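Local coordinates for protein paenibacillus xanthan lyase (Paenibacillus, PDB 6F2P) that cleaves the polysaccharide xanthan by a lyase reaction, probably by beta-elimination, as a multidomain enzyme related to polysaccharide lyase family 8, at residues D409-L414 with Y433-T438; F382-F387 with G467-E472; G437-Q442 with A482-F487; T508-E513 with L602-G607. All blocks are in the same frame, centred on the assembly; numbering follows the deposited sequence.

Interaction 1. Residues D409-L414 with Y433-T438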
loop_
_atom_site.group_PDB
_atom_site.type_symbol
_atom_site.label_atom_id
_atom_site.label_comp_id
_atom_site.label_asym_id
_atom_site.label_seq_id
_atom_site.Cartn_x
_atom_site.Cartn_y
_atom_site.Cartn_z
ATOM N N ASP A 409 -3.850 8.456 -12.539
ATOM C CA ASP A 409 -4.279 7.397 -13.447
ATOM C C ASP A 409 -3.124 6.476 -13.818
ATOM O O ASP A 409 -2.925 6.148 -14.989
ATOM C CB ASP A 409 -4.882 8.004 -14.715
ATOM C CG ASP A 409 -6.296 8.501 -14.511
ATOM O OD1 ASP A 409 -6.744 8.600 -13.344
ATOM O OD2 ASP A 409 -6.962 8.800 -15.526
ATOM N N GLY A 410 -2.369 6.050 -12.815
ATOM C CA GLY A 410 -1.157 5.307 -13.071
ATOM C C GLY A 410 -0.167 6.203 -13.790
ATOM O O GLY A 410 0.419 5.816 -14.799
ATOM N N MET A 411 0.019 7.411 -13.272
ATOM C CA MET A 411 0.954 8.352 -13.870
ATOM C C MET A 411 2.370 8.028 -13.443
ATOM O O MET A 411 2.606 7.638 -12.305
ATOM C CB MET A 411 0.612 9.781 -13.457
ATOM C CG MET A 411 1.465 10.842 -14.126
ATOM S SD MET A 411 1.076 12.478 -13.481
ATOM C CE MET A 411 2.374 13.451 -14.261
ATOM N N THR A 412 3.316 8.199 -14.357
ATOM C CA THR A 412 4.714 7.950 -14.048
ATOM C C THR A 412 5.542 9.228 -14.142
ATOM O O THR A 412 5.404 10.006 -15.091
ATOM C CB THR A 412 5.309 6.879 -14.980
ATOM O OG1 THR A 412 5.296 7.354 -16.330
ATOM C CG2 THR A 412 4.480 5.630 -14.910
ATOM N N TYR A 413 6.403 9.442 -13.152
ATOM C CA TYR A 413 7.318 10.578 -13.170
ATOM C C TYR A 413 8.741 10.067 -13.291
ATOM O O TYR A 413 9.163 9.225 -12.500
ATOM C CB TYR A 413 7.217 11.379 -11.874
ATOM C CG TYR A 413 5.922 12.126 -11.655
ATOM C CD1 TYR A 413 4.790 11.470 -11.186
ATOM C CD2 TYR A 413 5.843 13.504 -11.872
ATOM C CE1 TYR A 413 3.607 12.155 -10.958
ATOM C CE2 TYR A 413 4.660 14.202 -11.640
ATOM C CZ TYR A 413 3.551 13.518 -11.183
ATOM O OH TYR A 413 2.372 14.187 -10.955
ATOM N N LEU A 414 9.487 10.575 -14.269
ATOM C CA LEU A 414 10.891 10.193 -14.417
ATOM C C LEU A 414 11.811 11.362 -14.100
ATOM O O LEU A 414 11.753 12.406 -14.750
ATOM C CB LEU A 414 11.169 9.669 -15.818
ATOM C CG LEU A 414 12.608 9.222 -16.072
ATOM C CD1 LEU A 414 12.968 7.973 -15.254
ATOM C CD2 LEU A 414 12.792 8.961 -17.552
ATOM N N TYR A 433 -4.359 16.171 -20.631
ATOM C CA TYR A 433 -5.154 15.038 -21.094
ATOM C C TYR A 433 -4.253 13.846 -21.424
ATOM O O TYR A 433 -4.728 12.722 -21.599
ATOM C CB TYR A 433 -5.993 15.423 -22.310
ATOM C CG TYR A 433 -7.015 16.511 -22.046
ATOM C CD1 TYR A 433 -8.168 16.251 -21.317
ATOM C CD2 TYR A 433 -6.838 17.795 -22.547
ATOM C CE1 TYR A 433 -9.104 17.244 -21.079
ATOM C CE2 TYR A 433 -7.765 18.790 -22.318
ATOM C CZ TYR A 433 -8.898 18.515 -21.584
ATOM O OH TYR A 433 -9.828 19.516 -21.354
ATOM N N ARG A 434 -2.949 14.105 -21.481
ATOM C CA ARG A 434 -1.955 13.103 -21.840
ATOM C C ARG A 434 -0.763 13.114 -20.900
ATOM O O ARG A 434 0.375 13.318 -21.337
ATOM C CB ARG A 434 -1.462 13.337 -23.268
ATOM C CG ARG A 434 -2.528 13.071 -24.319
ATOM C CD ARG A 434 -1.967 13.138 -25.730
ATOM N NE ARG A 434 -2.943 12.639 -26.696
ATOM C CZ ARG A 434 -3.011 13.029 -27.965
ATOM N NH1 ARG A 434 -2.157 13.929 -28.426
ATOM N NH2 ARG A 434 -3.931 12.516 -28.773
ATOM N N LEU A 435 -1.022 12.895 -19.614
ATOM C CA LEU A 435 0.039 12.773 -18.619
ATOM C C LEU A 435 0.758 11.409 -18.722
ATOM O O LEU A 435 0.115 10.365 -18.917
ATOM C CB LEU A 435 -0.540 12.973 -17.220
ATOM C CG LEU A 435 -1.107 14.367 -16.952
ATOM C CD1 LEU A 435 -1.681 14.488 -15.539
ATOM C CD2 LEU A 435 -0.026 15.408 -17.194
ATOM N N PRO A 436 2.099 11.411 -18.580
ATOM C CA PRO A 436 2.916 10.207 -18.810
ATOM C C PRO A 436 2.471 8.996 -18.000
ATOM O O PRO A 436 2.086 9.120 -16.832
ATOM C CB PRO A 436 4.314 10.633 -18.364
ATOM C CG PRO A 436 4.313 12.136 -18.498
ATOM C CD PRO A 436 2.914 12.572 -18.176
ATOM N N GLY A 437 2.503 7.832 -18.635
ATOM C CA GLY A 437 2.236 6.584 -17.948
ATOM C C GLY A 437 0.770 6.224 -17.881
ATOM O O GLY A 437 0.423 5.050 -17.764
ATOM N N THR A 438 -0.091 7.234 -17.960
ATOM C CA THR A 438 -1.525 7.040 -17.772
ATOM C C THR A 438 -2.188 6.307 -18.931
ATOM O O THR A 438 -1.736 6.400 -20.074
ATOM C CB THR A 438 -2.244 8.389 -17.596
ATOM O OG1 THR A 438 -1.934 9.240 -18.706
ATOM C CG2 THR A 438 -1.797 9.064 -16.311
#
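Thr412 N donates to Pro436 O over 2.9 Å, a nearly straight hydrogen bond (N-H...O 164°) in which the donor stands above the carbonyl plane. Weaker backbone contacts flank it: Met411 CA approaches the same Pro436 O at 3.3 Å, and Thr438 CA points its hydrogen at Asp409 O from 3.2 Å. The accepting carbonyl lies in a type II beta turn, Leu435 to Thr438, whose third position is Gly437; at its positive phi (86°) a side chain would press on the preceding carbonyl O. Facing it, Gly410 and Met411 form a G1 beta bulge opposite Ser385; the turn before strand 439-441 docks here, on the start of strand 411-415, at the edge of its four-stranded sheet. The apolar contacts centre on Met411. With CG anti to the backbone N (chi1 -175°) and the chain extended beyond, this side chain runs alongside Pro436, placing SD 4.0 Å from Leu435 CD1 and CE 4.0 Å from Pro436 CD. Trp427 of helix 426-429 touches both Met411 and Leu435. Cutting this side chain back to an alanine would probably open a gap beside Leu435 and Pro436 CD and leave both without their thioether neighbour. Asp409 CB rests on Thr438 CG2 at 3.6 Å.

Interaction 2. Residues F382-F387 with G467-E472; sequences FGLSMF and GVSGME
The side chains of Met386 and Met471 run antiparallel alongside each other, and their overlap is the dense part of this contact. Met386 CB lies 3.7 Å from Met471 SD, while Met386 CG and SD pass close to Met471 CB. Met386 SD also comes within 3.5 Å of Gly470 O. Met471 is extended throughout: CG is anti to the backbone N (chi1 173°) and the later torsions stay near 180°, which carries CE the full length of the chain to Phe387. There Met471 CE sits 3.6 Å from Phe387 CD1, approaching the ring obliquely, and 3.5 Å from Phe387 O.

No hydrogen bond joins the two segments directly; they belong to different sheets of the super-sandwich domain and meet through side chains. Strand 380-385 belongs to a four-stranded antiparallel sheet and strand 466-474 to a nine-stranded one, and the side chains interleave between them.

The packing thins as the backbones draw apart, from 6.7 Å between the CA atoms of Met386 and Met471 to 8.6 Å between those of Leu384 and Ser469. Across this wider spacing Leu384 CD2 still reaches Ser469 CB, at 3.5 Å, but that branch is the whole of the touch. Ser469 OG turns instead to Gln366 NE2 for its hydrogen bond. Beyond the methionines, at the partly exposed Glu472, a water also lies between the backbones: it donates to Glu472 O at 3.0 Å and lies beside Phe387 O, where its modelled bond is too short to be trusted.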
loop_
_atom_site.group_PDB
_atom_site.type_symbol
_atom_site.label_atom_id
_atom_site.label_comp_id
_atom_site.label_asym_id
_atom_site.label_seq_id
_atom_site.Cartn_x
_atom_site.Cartn_y
_atom_site.Cartn_z
ATOM N N PHE A 382 12.258 7.524 -10.161
ATOM C CA PHE A 382 11.011 7.165 -10.802
ATOM C C PHE A 382 9.896 7.184 -9.775
ATOM O O PHE A 382 9.956 6.486 -8.765
ATOM C CB PHE A 382 11.134 5.775 -11.413
ATOM C CG PHE A 382 9.943 5.353 -12.227
ATOM C CD1 PHE A 382 9.700 5.917 -13.474
ATOM C CD2 PHE A 382 9.084 4.369 -11.760
ATOM C CE1 PHE A 382 8.614 5.511 -14.238
ATOM C CE2 PHE A 382 7.997 3.959 -12.516
ATOM C CZ PHE A 382 7.764 4.530 -13.757
ATOM N N GLY A 383 8.883 7.995 -10.032
ATOM C CA GLY A 383 7.748 8.091 -9.142
ATOM C C GLY A 383 6.544 7.446 -9.784
ATOM O O GLY A 383 6.361 7.534 -11.001
ATOM N N LEU A 384 5.720 6.792 -8.975
ATOM C CA LEU A 384 4.548 6.121 -9.512
ATOM C C LEU A 384 3.298 6.528 -8.746
ATOM O O LEU A 384 3.229 6.383 -7.518
ATOM C CB LEU A 384 4.749 4.612 -9.468
ATOM C CG LEU A 384 3.691 3.770 -10.167
ATOM C CD1 LEU A 384 3.743 3.982 -11.668
ATOM C CD2 LEU A 384 3.928 2.338 -9.838
ATOM N N SER A 385 2.312 7.039 -9.481
ATOM C CA SER A 385 1.113 7.605 -8.867
ATOM C C SER A 385 -0.166 6.851 -9.222
ATOM O O SER A 385 -0.621 6.865 -10.369
ATOM C CB SER A 385 0.966 9.075 -9.249
ATOM O OG SER A 385 -0.235 9.603 -8.719
ATOM N N MET A 386 -0.758 6.210 -8.224
ATOM C CA MET A 386 -1.930 5.387 -8.446
ATOM C C MET A 386 -3.089 5.847 -7.572
ATOM O O MET A 386 -2.931 6.724 -6.720
ATOM C CB MET A 386 -1.606 3.933 -8.097
ATOM C CG MET A 386 -0.435 3.354 -8.852
ATOM S SD MET A 386 0.082 1.745 -8.220
ATOM C CE MET A 386 1.026 2.214 -6.763
ATOM N N PHE A 387 -4.252 5.242 -7.785
ATOM C CA PHE A 387 -5.342 5.360 -6.832
ATOM C C PHE A 387 -6.193 4.097 -6.821
ATOM O O PHE A 387 -6.098 3.265 -7.720
ATOM C CB PHE A 387 -6.156 6.651 -7.032
ATOM C CG PHE A 387 -7.222 6.571 -8.093
ATOM C CD1 PHE A 387 -6.906 6.721 -9.435
ATOM C CD2 PHE A 387 -8.553 6.415 -7.741
ATOM C CE1 PHE A 387 -7.896 6.674 -10.413
ATOM C CE2 PHE A 387 -9.546 6.375 -8.712
ATOM C CZ PHE A 387 -9.212 6.505 -10.048
ATOM N N GLY A 467 11.554 -3.557 -7.520
ATOM C CA GLY A 467 10.161 -3.564 -7.142
ATOM C C GLY A 467 9.255 -3.800 -8.321
ATOM O O GLY A 467 9.667 -3.686 -9.482
ATOM N N VAL A 468 8.013 -4.138 -8.008
ATOM C CA VAL A 468 6.978 -4.332 -8.999
ATOM C C VAL A 468 5.700 -3.733 -8.419
ATOM O O VAL A 468 5.374 -3.971 -7.248
ATOM C CB VAL A 468 6.787 -5.839 -9.322
ATOM C CG1 VAL A 468 6.711 -6.651 -8.048
ATOM C CG2 VAL A 468 5.549 -6.063 -10.180
ATOM N N SER A 469 4.994 -2.933 -9.218
ATOM C CA SER A 469 3.721 -2.374 -8.781
ATOM C C SER A 469 2.653 -2.615 -9.811
ATOM O O SER A 469 2.941 -2.839 -10.991
ATOM C CB SER A 469 3.825 -0.874 -8.544
ATOM O OG SER A 469 4.708 -0.568 -7.486
ATOM N N GLY A 470 1.407 -2.540 -9.364
ATOM C CA GLY A 470 0.289 -2.692 -10.260
ATOM C C GLY A 470 -0.909 -1.885 -9.829
ATOM O O GLY A 470 -1.082 -1.559 -8.648
ATOM N N MET A 471 -1.749 -1.576 -10.811
ATOM C CA MET A 471 -2.985 -0.859 -10.579
ATOM C C MET A 471 -4.045 -1.375 -11.528
ATOM O O MET A 471 -3.847 -1.378 -12.745
ATOM C CB MET A 471 -2.762 0.628 -10.843
ATOM C CG MET A 471 -4.013 1.471 -10.805
ATOM S SD MET A 471 -3.626 3.212 -11.069
ATOM C CE MET A 471 -5.284 3.904 -11.088
ATOM N N GLU A 472 -5.165 -1.829 -10.982
ATOM C CA GLU A 472 -6.347 -2.023 -11.806
ATOM C C GLU A 472 -7.072 -0.683 -11.928
ATOM O O GLU A 472 -7.763 -0.236 -11.008
ATOM C CB GLU A 472 -7.271 -3.095 -11.236
ATOM C CG GLU A 472 -8.445 -3.410 -12.150
ATOM C CD GLU A 472 -9.173 -4.680 -11.753
ATOM O OE1 GLU A 472 -9.023 -5.112 -10.590
ATOM O OE2 GLU A 472 -9.894 -5.247 -12.603
HETATM O O HOH W 1 -7.760 1.950 -8.941
#

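Interaction 3. Residues G437-Q442 with A482-F487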
loop_
_atom_site.group_PDB
_atom_site.type_symbol
_atom_site.label_atom_id
_atom_site.label_comp_id
_atom_site.label_asym_id
_atom_site.label_seq_id
_atom_site.Cartn_x
_atom_site.Cartn_y
_atom_site.Cartn_z
ATOM N N GLY A 437 2.503 7.832 -18.635
ATOM C CA GLY A 437 2.236 6.584 -17.948
ATOM C C GLY A 437 0.770 6.224 -17.881
ATOM O O GLY A 437 0.423 5.050 -17.764
ATOM N N THR A 438 -0.091 7.234 -17.960
ATOM C CA THR A 438 -1.525 7.040 -17.772
ATOM C C THR A 438 -2.188 6.307 -18.931
ATOM O O THR A 438 -1.736 6.400 -20.074
ATOM C CB THR A 438 -2.244 8.389 -17.596
ATOM O OG1 THR A 438 -1.934 9.240 -18.706
ATOM C CG2 THR A 438 -1.797 9.064 -16.311
ATOM N N THR A 439 -3.266 5.589 -18.627
ATOM C CA THR A 439 -4.167 5.085 -19.656
ATOM C C THR A 439 -5.480 5.844 -19.550
ATOM O O THR A 439 -6.122 5.793 -18.510
ATOM C CB THR A 439 -4.445 3.587 -19.469
ATOM O OG1 THR A 439 -3.236 2.854 -19.691
ATOM C CG2 THR A 439 -5.511 3.110 -20.432
ATOM N N VAL A 440 -5.881 6.540 -20.613
ATOM C CA VAL A 440 -7.060 7.419 -20.559
ATOM C C VAL A 440 -7.973 7.375 -21.795
ATOM O O VAL A 440 -7.577 6.890 -22.865
ATOM C CB VAL A 440 -6.647 8.897 -20.396
ATOM C CG1 VAL A 440 -5.896 9.124 -19.091
ATOM C CG2 VAL A 440 -5.819 9.342 -21.596
ATOM N N LEU A 441 -9.194 7.893 -21.637
ATOM C CA LEU A 441 -10.060 8.193 -22.778
ATOM C C LEU A 441 -9.594 9.518 -23.347
ATOM O O LEU A 441 -9.414 10.483 -22.600
ATOM C CB LEU A 441 -11.512 8.333 -22.346
ATOM C CG LEU A 441 -12.175 7.089 -21.772
ATOM C CD1 LEU A 441 -13.577 7.432 -21.272
ATOM C CD2 LEU A 441 -12.208 5.961 -22.812
ATOM N N GLN A 442 -9.392 9.571 -24.661
ATOM C CA GLN A 442 -8.756 10.731 -25.280
ATOM C C GLN A 442 -9.512 12.033 -25.046
ATOM O O GLN A 442 -10.726 12.115 -25.287
ATOM C CB GLN A 442 -8.570 10.507 -26.777
ATOM C CG GLN A 442 -8.134 11.746 -27.519
ATOM C CD GLN A 442 -7.823 11.474 -28.973
ATOM O OE1 GLN A 442 -8.360 10.537 -29.564
ATOM N NE2 GLN A 442 -6.941 12.285 -29.556
ATOM N N ALA A 482 -8.455 -0.979 -16.882
ATOM C CA ALA A 482 -7.198 -1.523 -17.377
ATOM C C ALA A 482 -6.356 -2.125 -16.266
ATOM O O ALA A 482 -6.488 -1.749 -15.099
ATOM C CB ALA A 482 -6.415 -0.446 -18.081
ATOM N N LYS A 483 -5.489 -3.064 -16.639
ATOM C CA LYS A 483 -4.495 -3.593 -15.712
ATOM C C LYS A 483 -3.094 -3.146 -16.125
ATOM O O LYS A 483 -2.542 -3.583 -17.145
ATOM C CB LYS A 483 -4.605 -5.110 -15.584
ATOM C CG LYS A 483 -5.805 -5.530 -14.765
ATOM C CD LYS A 483 -6.295 -6.923 -15.112
ATOM C CE LYS A 483 -7.501 -7.283 -14.258
ATOM N NZ LYS A 483 -7.967 -8.677 -14.471
ATOM N N LYS A 484 -2.539 -2.243 -15.324
ATOM C CA LYS A 484 -1.256 -1.625 -15.612
ATOM C C LYS A 484 -0.249 -2.071 -14.561
ATOM O O LYS A 484 -0.523 -2.008 -13.354
ATOM C CB LYS A 484 -1.400 -0.101 -15.594
ATOM C CG LYS A 484 -2.515 0.413 -16.483
ATOM C CD LYS A 484 -2.916 1.854 -16.145
ATOM C CE LYS A 484 -1.758 2.833 -16.357
ATOM N NZ LYS A 484 -1.395 3.017 -17.789
ATOM N N SER A 485 0.913 -2.527 -15.021
ATOM C CA SER A 485 1.943 -3.010 -14.114
ATOM C C SER A 485 3.276 -2.345 -14.408
ATOM O O SER A 485 3.587 -2.028 -15.552
ATOM C CB SER A 485 2.075 -4.534 -14.208
ATOM O OG SER A 485 0.907 -5.181 -13.727
ATOM N N TRP A 486 4.062 -2.127 -13.366
ATOM C CA TRP A 486 5.379 -1.542 -13.541
ATOM C C TRP A 486 6.435 -2.449 -12.903
ATOM O O TRP A 486 6.208 -3.028 -11.838
ATOM C CB TRP A 486 5.417 -0.126 -12.962
ATOM C CG TRP A 486 4.440 0.822 -13.615
ATOM C CD1 TRP A 486 4.679 1.650 -14.682
ATOM C CD2 TRP A 486 3.072 1.038 -13.242
ATOM N NE1 TRP A 486 3.541 2.364 -14.993
ATOM C CE2 TRP A 486 2.544 2.011 -14.122
ATOM C CE3 TRP A 486 2.243 0.507 -12.249
ATOM C CZ2 TRP A 486 1.221 2.463 -14.036
ATOM C CZ3 TRP A 486 0.925 0.952 -12.169
ATOM C CH2 TRP A 486 0.429 1.924 -13.060
ATOM N N PHE A 487 7.568 -2.606 -13.583
ATOM C CA PHE A 487 8.609 -3.528 -13.136
ATOM C C PHE A 487 9.916 -2.777 -13.137
ATOM O O PHE A 487 10.454 -2.441 -14.188
ATOM C CB PHE A 487 8.676 -4.757 -14.046
ATOM C CG PHE A 487 7.364 -5.488 -14.159
ATOM C CD1 PHE A 487 6.359 -5.013 -14.992
ATOM C CD2 PHE A 487 7.130 -6.644 -13.420
ATOM C CE1 PHE A 487 5.146 -5.672 -15.088
ATOM C CE2 PHE A 487 5.917 -7.316 -13.512
ATOM C CZ PHE A 487 4.924 -6.830 -14.352
HETATM O O HOH W 2 2.671 3.239 -17.629
#
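Two sheets of the super-sandwich domain are bridged here, where Lys484 of strand 481-488, in the nine-stranded sheet, reaches Gly437, in the turn just before strand 439-441, and Thr439, the first residue of that strand, which edges a five-stranded sheet. The lysine ammonium is the hub. NZ donates to Gly437 O at 2.7 Å, lying in the carbonyl plane with a C=O...N angle of 154°, and donates again to Thr439 OG1, also at 2.7 Å. The chain is bent near its end (chi3 62°, chi4 69°), which folds CE and NZ over toward these two oxygens. On the way the aliphatic part passes Thr439, with Lys484 CD 4.0 Å from Thr439 CB. A looser apolar touch lies beside it, Thr439 CG2 to Ala482 CB at 4.4 Å.

Gly437 O has a second donor. Water 2 gives it a hydrogen bond of 2.9 Å and accepts one of the same length from Trp486 NE1, so the indole joins the crossing without touching the glycine. Further partners tie the hub to both sheets: Tyr615 OH bonds to Lys484 NZ, and Thr510 OG1 bonds to Thr439 OG1.

The ammonium is thus buried and gripped by three neutral oxygens, a carbonyl and two hydroxyls. Its charge is probably stabilised by these dipoles, and Gly437 O, facing both ammonium and water, is likely to be polarised by them.

Interaction 4. Residues T508-E513 with L602-G607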
loop_
_atom_site.group_PDB
_atom_site.type_symbol
_atom_site.label_atom_id
_atom_site.label_comp_id
_atom_site.label_asym_id
_atom_site.label_seq_id
_atom_site.Cartn_x
_atom_site.Cartn_y
_atom_site.Cartn_z
ATOM N N THR A 508 -9.119 5.311 -26.970
ATOM C CA THR A 508 -8.434 5.105 -25.706
ATOM C C THR A 508 -6.916 5.175 -25.903
ATOM O O THR A 508 -6.377 4.640 -26.872
ATOM C CB THR A 508 -8.871 3.769 -25.082
ATOM O OG1 THR A 508 -10.295 3.784 -24.913
ATOM C CG2 THR A 508 -8.209 3.540 -23.727
ATOM N N GLU A 509 -6.227 5.856 -24.994
ATOM C CA GLU A 509 -4.798 6.102 -25.166
ATOM C C GLU A 509 -3.983 5.716 -23.938
ATOM O O GLU A 509 -4.464 5.786 -22.805
ATOM C CB GLU A 509 -4.548 7.579 -25.478
ATOM C CG GLU A 509 -5.251 8.093 -26.716
ATOM C CD GLU A 509 -5.009 9.571 -26.961
ATOM O OE1 GLU A 509 -5.159 10.011 -28.125
ATOM O OE2 GLU A 509 -4.671 10.292 -25.999
ATOM N N THR A 510 -2.741 5.308 -24.174
ATOM C CA THR A 510 -1.785 5.101 -23.092
ATOM C C THR A 510 -0.551 5.944 -23.372
ATOM O O THR A 510 0.076 5.801 -24.424
ATOM C CB THR A 510 -1.383 3.627 -22.959
ATOM O OG1 THR A 510 -2.462 2.898 -22.354
ATOM C CG2 THR A 510 -0.114 3.484 -22.104
ATOM N N ILE A 511 -0.209 6.830 -22.439
ATOM C CA ILE A 511 0.852 7.792 -22.699
ATOM C C ILE A 511 2.208 7.260 -22.281
ATOM O O ILE A 511 2.437 6.988 -21.101
ATOM C CB ILE A 511 0.602 9.136 -21.988
ATOM C CG1 ILE A 511 -0.850 9.594 -22.186
ATOM C CG2 ILE A 511 1.600 10.176 -22.470
ATOM C CD1 ILE A 511 -1.302 9.627 -23.629
ATOM N N VAL A 512 3.107 7.106 -23.247
ATOM C CA VAL A 512 4.453 6.640 -22.933
ATOM C C VAL A 512 5.300 7.784 -22.392
ATOM O O VAL A 512 6.041 7.627 -21.416
ATOM C CB VAL A 512 5.161 6.024 -24.158
ATOM C CG1 VAL A 512 6.648 5.845 -23.882
ATOM C CG2 VAL A 512 4.535 4.701 -24.520
ATOM N N GLU A 513 5.175 8.941 -23.031
ATOM C CA GLU A 513 6.018 10.079 -22.711
ATOM C C GLU A 513 5.268 11.382 -22.964
ATOM O O GLU A 513 4.361 11.440 -23.800
ATOM C CB GLU A 513 7.298 10.012 -23.545
ATOM C CG GLU A 513 8.336 11.061 -23.222
ATOM C CD GLU A 513 8.624 11.182 -21.733
ATOM O OE1 GLU A 513 9.588 10.548 -21.257
ATOM O OE2 GLU A 513 7.899 11.929 -21.037
ATOM N N LEU A 602 4.779 10.976 -26.677
ATOM C CA LEU A 602 4.718 9.660 -27.310
ATOM C C LEU A 602 3.586 8.860 -26.673
ATOM O O LEU A 602 3.453 8.856 -25.449
ATOM C CB LEU A 602 6.044 8.922 -27.126
ATOM C CG LEU A 602 7.333 9.657 -27.517
ATOM C CD1 LEU A 602 8.557 8.849 -27.133
ATOM C CD2 LEU A 602 7.365 9.971 -28.999
ATOM N N TRP A 603 2.765 8.190 -27.482
ATOM C CA TRP A 603 1.676 7.393 -26.914
ATOM C C TRP A 603 1.144 6.245 -27.784
ATOM O O TRP A 603 1.495 6.111 -28.952
ATOM C CB TRP A 603 0.526 8.293 -26.455
ATOM C CG TRP A 603 -0.315 8.898 -27.555
ATOM C CD1 TRP A 603 -1.562 8.501 -27.942
ATOM C CD2 TRP A 603 0.018 10.027 -28.377
ATOM N NE1 TRP A 603 -2.021 9.302 -28.960
ATOM C CE2 TRP A 603 -1.070 10.246 -29.245
ATOM C CE3 TRP A 603 1.130 10.873 -28.466
ATOM C CZ2 TRP A 603 -1.077 11.274 -30.189
ATOM C CZ3 TRP A 603 1.123 11.888 -29.411
ATOM C CH2 TRP A 603 0.024 12.081 -30.255
ATOM N N PHE A 604 0.312 5.406 -27.176
ATOM C CA PHE A 604 -0.368 4.326 -27.874
ATOM C C PHE A 604 -1.825 4.690 -28.077
ATOM O O PHE A 604 -2.455 5.304 -27.204
ATOM C CB PHE A 604 -0.331 3.029 -27.061
ATOM C CG PHE A 604 1.052 2.525 -26.755
ATOM C CD1 PHE A 604 1.917 2.158 -27.773
ATOM C CD2 PHE A 604 1.471 2.371 -25.442
ATOM C CE1 PHE A 604 3.184 1.676 -27.486
ATOM C CE2 PHE A 604 2.741 1.879 -25.147
ATOM C CZ PHE A 604 3.597 1.536 -26.170
ATOM N N ASP A 605 -2.373 4.286 -29.216
ATOM C CA ASP A 605 -3.792 4.454 -29.463
ATOM C C ASP A 605 -4.434 3.088 -29.565
ATOM O O ASP A 605 -4.234 2.380 -30.546
ATOM C CB ASP A 605 -4.022 5.249 -30.751
ATOM C CG ASP A 605 -5.495 5.594 -30.984
ATOM O OD1 ASP A 605 -6.406 4.881 -30.479
ATOM O OD2 ASP A 605 -5.741 6.594 -31.689
ATOM N N HIS A 606 -5.218 2.733 -28.552
ATOM C CA HIS A 606 -5.925 1.453 -28.520
ATOM C C HIS A 606 -7.239 1.492 -29.284
ATOM O O HIS A 606 -7.974 0.501 -29.312
ATOM C CB HIS A 606 -6.197 1.030 -27.076
ATOM C CG HIS A 606 -4.994 1.106 -26.192
ATOM N ND1 HIS A 606 -3.995 0.157 -26.209
ATOM C CD2 HIS A 606 -4.620 2.029 -25.272
ATOM C CE1 HIS A 606 -3.060 0.488 -25.335
ATOM N NE2 HIS A 606 -3.416 1.623 -24.756
ATOM N N GLY A 607 -7.542 2.641 -29.888
ATOM C CA GLY A 607 -8.779 2.815 -30.627
ATOM C C GLY A 607 -10.015 2.985 -29.759
ATOM O O GLY A 607 -9.933 3.088 -28.536
HETATM O O HOH W 3 -4.800 8.850 -30.545
#
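The Glu509 side chain runs along that of Trp603, its carboxylate turned 50° from the indole plane. Water 3 sits in the ring plane at the indole edge, where it accepts from Trp603 NE1 at 3.2 Å; it donates to Glu509 OE1 and to Asp605 OD2. Arg434 makes a cation-pi contact with the indole. Thr510 and Phe604 project from the opposite face of the sheet, Thr510 CB lying edge-on to the phenyl ring. Thr510 OG1 lies in plane at the edge of the His606 ring, 2.9 Å from His606 NE2, and Val512 CG2 approaches the Phe604 ring obliquely, 3.4 Å from CE2.

These residues belong to an antiparallel strand pair, 508-516 with 595-607, inside the five-stranded sheet of the super-sandwich domain. Thr510 and Phe604 form a hydrogen-bonded pair, Phe604 N to Thr510 O being the straighter bond (172°). Glu509 OE1 also forms a salt bridge with Arg434 NH2, and the Thr510 hydroxyl has a second partner in Thr439. With an alanine in place of Glu509, the Arg434 guanidinium would probably lose its salt-bridge mate and water 3 one of its acceptors. Asp605 OD1 closes an Asx turn by accepting from Gly607 N.

The register slips by one residue at a classic bulge: Val512 N, at 2.8 Å and bent (131°), and Glu513 N, at 3.0 Å, both donate to Leu602 O from the same face of its carbonyl plane.

The four contacts form a continuous network through the super-sandwich domain. Interactions 1 and 3, centres 8 Å apart, share Gly437 and Thr438, so one turn is held by both. Interaction 4 adjoins that turn through the probable hydrogen bond of Gly437 N with Ile511 O (2.6 Å), and Val440 N pairs with Glu509 O (2.7 Å) in the same sheet. Interaction 2 joins interaction 1 where Ser385 N meets Met411 O (2.9 Å), and interaction 3 where Trp486 N meets Ser469 O (2.7 Å). Interactions 2 and 4 do not touch; their nearest atoms are about 8 Å apart. The Met386 side chain is about 12 Å from a bound calcium ion, and that of Phe604 about 11 Å from a bound calcium ion.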